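Local coordinates for periplasmic cell division protein (SufI) (Aquifex aeolicus, PDB 6SYY) that probably oxidises its substrates with bound copper ions, as a multicopper oxidase of the laccase type from a hyperthermophile, at residues I150-Y158 and G278-T286. Sequence-based numbering, arbitrary orientation.
Sequences IDRSGTYFY and GVEGGLLDT
Arg-152 reaches across to a beta hairpin in the second cupredoxin-like domain of this multicopper oxidase, bonding to one carbonyl of its type I turn (Val-279 to Gly-282) and one just past it. NH1 donates to Gly-281 O at 3.0 Å and to Leu-283 O, also at 3.0 Å, while NH2 adds a longer bond to that same Leu-283 O at 3.3 Å. A bend at chi3 (67°) turns the guanidinium edge onto these two carbonyls. With an alanine in place of Arg-152, both would probably lose their charged donor, and a gap would open beside the turn. Gly-154 and Gly-282 bring the backbones together, their CA atoms 4.2 Å apart, where a side chain on either would clash. Two waters bridge the backbones, one accepting from Thr-155 N and donating to Val-279 O, the other accepting from Leu-283 N and donating to Ser-153 O at 2.7 Å. Tyr-156 has Glu-280 O over one ring face, 3.4 Å from CE1, and its hydroxyl donates to Arg-152 O, tying the arginine's backbone to the first-domain strand 154-160. The Glu-280 side chain lies about 6 Å from that of the copper ligand His-120, and its OE2 forms a salt bridge with Lys-478 NZ.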
loop_
_atom_site.group_PDB
_atom_site.type_symbol
_atom_site.label_atom_id
_atom_site.label_comp_id
_atom_site.label_asym_id
_atom_site.label_seq_id
_atom_site.Cartn_x
_atom_site.Cartn_y
_atom_site.Cartn_z
ATOM N N ILE A 150 11.527 11.401 -6.502
ATOM C CA ILE A 150 11.989 12.264 -5.422
ATOM C C ILE A 150 11.571 11.747 -4.053
ATOM O O ILE A 150 11.738 12.445 -3.054
ATOM C CB ILE A 150 11.510 13.716 -5.622
ATOM C CG1 ILE A 150 9.982 13.781 -5.596
ATOM C CG2 ILE A 150 12.048 14.275 -6.930
ATOM C CD1 ILE A 150 9.425 15.175 -5.790
ATOM N N ASP A 151 11.043 10.532 -3.984
ATOM C CA ASP A 151 10.601 9.950 -2.728
ATOM C C ASP A 151 11.751 9.253 -2.003
ATOM O O ASP A 151 12.756 8.864 -2.603
ATOM C CB ASP A 151 9.460 8.966 -2.982
ATOM C CG ASP A 151 8.144 9.667 -3.243
ATOM O OD1 ASP A 151 7.566 10.216 -2.280
ATOM O OD2 ASP A 151 7.706 9.694 -4.413
ATOM N N ARG A 152 11.588 9.106 -0.692
ATOM C CA ARG A 152 12.568 8.407 0.124
ATOM C C ARG A 152 12.493 6.909 -0.128
ATOM O O ARG A 152 11.449 6.376 -0.513
ATOM C CB ARG A 152 12.325 8.688 1.605
ATOM C CG ARG A 152 12.066 10.143 1.903
ATOM C CD ARG A 152 11.598 10.348 3.328
ATOM N NE ARG A 152 12.638 10.051 4.307
ATOM C CZ ARG A 152 12.510 9.159 5.283
ATOM N NH1 ARG A 152 11.386 8.470 5.420
ATOM N NH2 ARG A 152 13.504 8.962 6.133
ATOM N N SER A 153 13.616 6.231 0.098
ATOM C CA SER A 153 13.658 4.786 -0.072
ATOM C C SER A 153 12.593 4.128 0.791
ATOM O O SER A 153 12.293 4.592 1.893
ATOM C CB SER A 153 15.033 4.238 0.302
ATOM O OG SER A 153 15.308 4.447 1.678
ATOM N N GLY A 154 12.013 3.054 0.279
ATOM C CA GLY A 154 10.970 2.361 1.003
ATOM C C GLY A 154 10.162 1.486 0.065
ATOM O O GLY A 154 10.558 1.225 -1.070
ATOM N N THR A 155 9.015 1.047 0.575
ATOM C CA THR A 155 8.136 0.125 -0.130
ATOM C C THR A 155 6.927 0.881 -0.670
ATOM O O THR A 155 6.137 1.436 0.101
ATOM C CB THR A 155 7.682 -1.004 0.791
ATOM O OG1 THR A 155 8.830 -1.692 1.304
ATOM C CG2 THR A 155 6.798 -1.980 0.032
ATOM N N TYR A 156 6.782 0.886 -1.987
ATOM C CA TYR A 156 5.680 1.559 -2.652
ATOM C C TYR A 156 4.855 0.514 -3.404
ATOM O O TYR A 156 5.084 -0.689 -3.285
ATOM C CB TYR A 156 6.216 2.690 -3.536
ATOM C CG TYR A 156 6.933 3.755 -2.719
ATOM C CD1 TYR A 156 6.281 4.918 -2.329
ATOM C CD2 TYR A 156 8.253 3.577 -2.308
ATOM C CE1 TYR A 156 6.926 5.884 -1.570
ATOM C CE2 TYR A 156 8.908 4.536 -1.547
ATOM C CZ TYR A 156 8.238 5.688 -1.182
ATOM O OH TYR A 156 8.884 6.645 -0.430
ATOM N N PHE A 157 3.887 0.983 -4.179
ATOM C CA PHE A 157 2.723 0.174 -4.521
ATOM C C PHE A 157 2.180 0.684 -5.849
ATOM O O PHE A 157 1.886 1.874 -5.973
ATOM C CB PHE A 157 1.687 0.302 -3.388
ATOM C CG PHE A 157 0.474 -0.588 -3.516
ATOM C CD1 PHE A 157 0.455 -1.681 -4.365
ATOM C CD2 PHE A 157 -0.663 -0.313 -2.759
ATOM C CE1 PHE A 157 -0.677 -2.485 -4.461
ATOM C CE2 PHE A 157 -1.795 -1.106 -2.851
ATOM C CZ PHE A 157 -1.802 -2.196 -3.704
ATOM N N TYR A 158 2.075 -0.186 -6.851
ATOM C CA TYR A 158 1.443 0.195 -8.109
ATOM C C TYR A 158 0.231 -0.688 -8.355
ATOM O O TYR A 158 0.290 -1.908 -8.171
ATOM C CB TYR A 158 2.416 0.147 -9.296
ATOM C CG TYR A 158 2.977 -1.198 -9.708
ATOM C CD1 TYR A 158 2.412 -1.913 -10.753
ATOM C CD2 TYR A 158 4.115 -1.716 -9.106
ATOM C CE1 TYR A 158 2.949 -3.127 -11.168
ATOM C CE2 TYR A 158 4.656 -2.925 -9.509
ATOM C CZ TYR A 158 4.066 -3.627 -10.541
ATOM O OH TYR A 158 4.592 -4.833 -10.948
ATOM N N GLY A 278 10.022 0.952 8.856
ATOM C CA GLY A 278 9.584 1.839 7.798
ATOM C C GLY A 278 8.091 1.766 7.596
ATOM O O GLY A 278 7.437 0.784 7.965
ATOM N N VAL A 279 7.555 2.833 7.007
ATOM C CA VAL A 279 6.148 2.902 6.632
ATOM C C VAL A 279 6.064 3.320 5.169
ATOM O O VAL A 279 7.062 3.258 4.442
ATOM C CB VAL A 279 5.370 3.864 7.550
ATOM C CG1 VAL A 279 5.261 3.281 8.955
ATOM C CG2 VAL A 279 6.056 5.212 7.597
ATOM N N GLU A 280 4.880 3.757 4.729
ATOM C CA GLU A 280 4.668 4.022 3.307
ATOM C C GLU A 280 5.675 5.028 2.763
ATOM O O GLU A 280 6.169 4.876 1.639
ATOM C CB GLU A 280 3.246 4.528 3.067
ATOM C CG GLU A 280 2.163 3.618 3.593
ATOM C CD GLU A 280 1.813 3.925 5.026
ATOM O OE1 GLU A 280 1.306 5.037 5.284
ATOM O OE2 GLU A 280 2.059 3.063 5.896
ATOM N N GLY A 281 5.992 6.057 3.543
ATOM C CA GLY A 281 6.896 7.094 3.089
ATOM C C GLY A 281 8.344 6.869 3.466
ATOM O O GLY A 281 9.128 7.822 3.514
ATOM N N GLY A 282 8.717 5.629 3.746
ATOM C CA GLY A 282 10.106 5.285 3.944
ATOM C C GLY A 282 10.452 4.966 5.385
ATOM O O GLY A 282 9.598 4.626 6.212
ATOM N N LEU A 283 11.744 5.086 5.686
ATOM C CA LEU A 283 12.277 4.627 6.961
ATOM C C LEU A 283 11.875 5.563 8.090
ATOM O O LEU A 283 11.797 6.780 7.908
ATOM C CB LEU A 283 13.802 4.529 6.893
ATOM C CG LEU A 283 14.394 3.470 5.958
ATOM C CD1 LEU A 283 15.837 3.804 5.604
ATOM C CD2 LEU A 283 14.301 2.078 6.577
ATOM N N LEU A 284 11.620 4.984 9.265
ATOM C CA LEU A 284 11.505 5.773 10.481
ATOM C C LEU A 284 12.883 6.284 10.902
ATOM O O LEU A 284 13.911 5.948 10.308
ATOM C CB LEU A 284 10.889 4.944 11.609
ATOM C CG LEU A 284 9.505 4.361 11.346
ATOM C CD1 LEU A 284 9.029 3.579 12.550
ATOM C CD2 LEU A 284 8.524 5.461 11.011
ATOM N N ASP A 285 12.902 7.107 11.948
ATOM C CA ASP A 285 14.177 7.619 12.437
ATOM C C ASP A 285 14.987 6.518 13.115
ATOM O O ASP A 285 16.197 6.396 12.885
ATOM C CB ASP A 285 13.942 8.799 13.383
ATOM C CG ASP A 285 13.043 8.441 14.560
ATOM O OD1 ASP A 285 12.105 7.636 14.375
ATOM O OD2 ASP A 285 13.276 8.961 15.671
ATOM N N THR A 286 14.342 5.706 13.943
ATOM C CA THR A 286 14.970 4.610 14.664
ATOM C C THR A 286 14.038 3.411 14.613
ATOM O O THR A 286 12.837 3.565 14.372
ATOM C CB THR A 286 15.247 4.962 16.132
ATOM O OG1 THR A 286 13.999 5.113 16.820
ATOM C CG2 THR A 286 16.059 6.245 16.253
HETATM O O HOH W 1 13.601 6.259 3.502
HETATM O O HOH W 2 8.984 1.408 3.311
#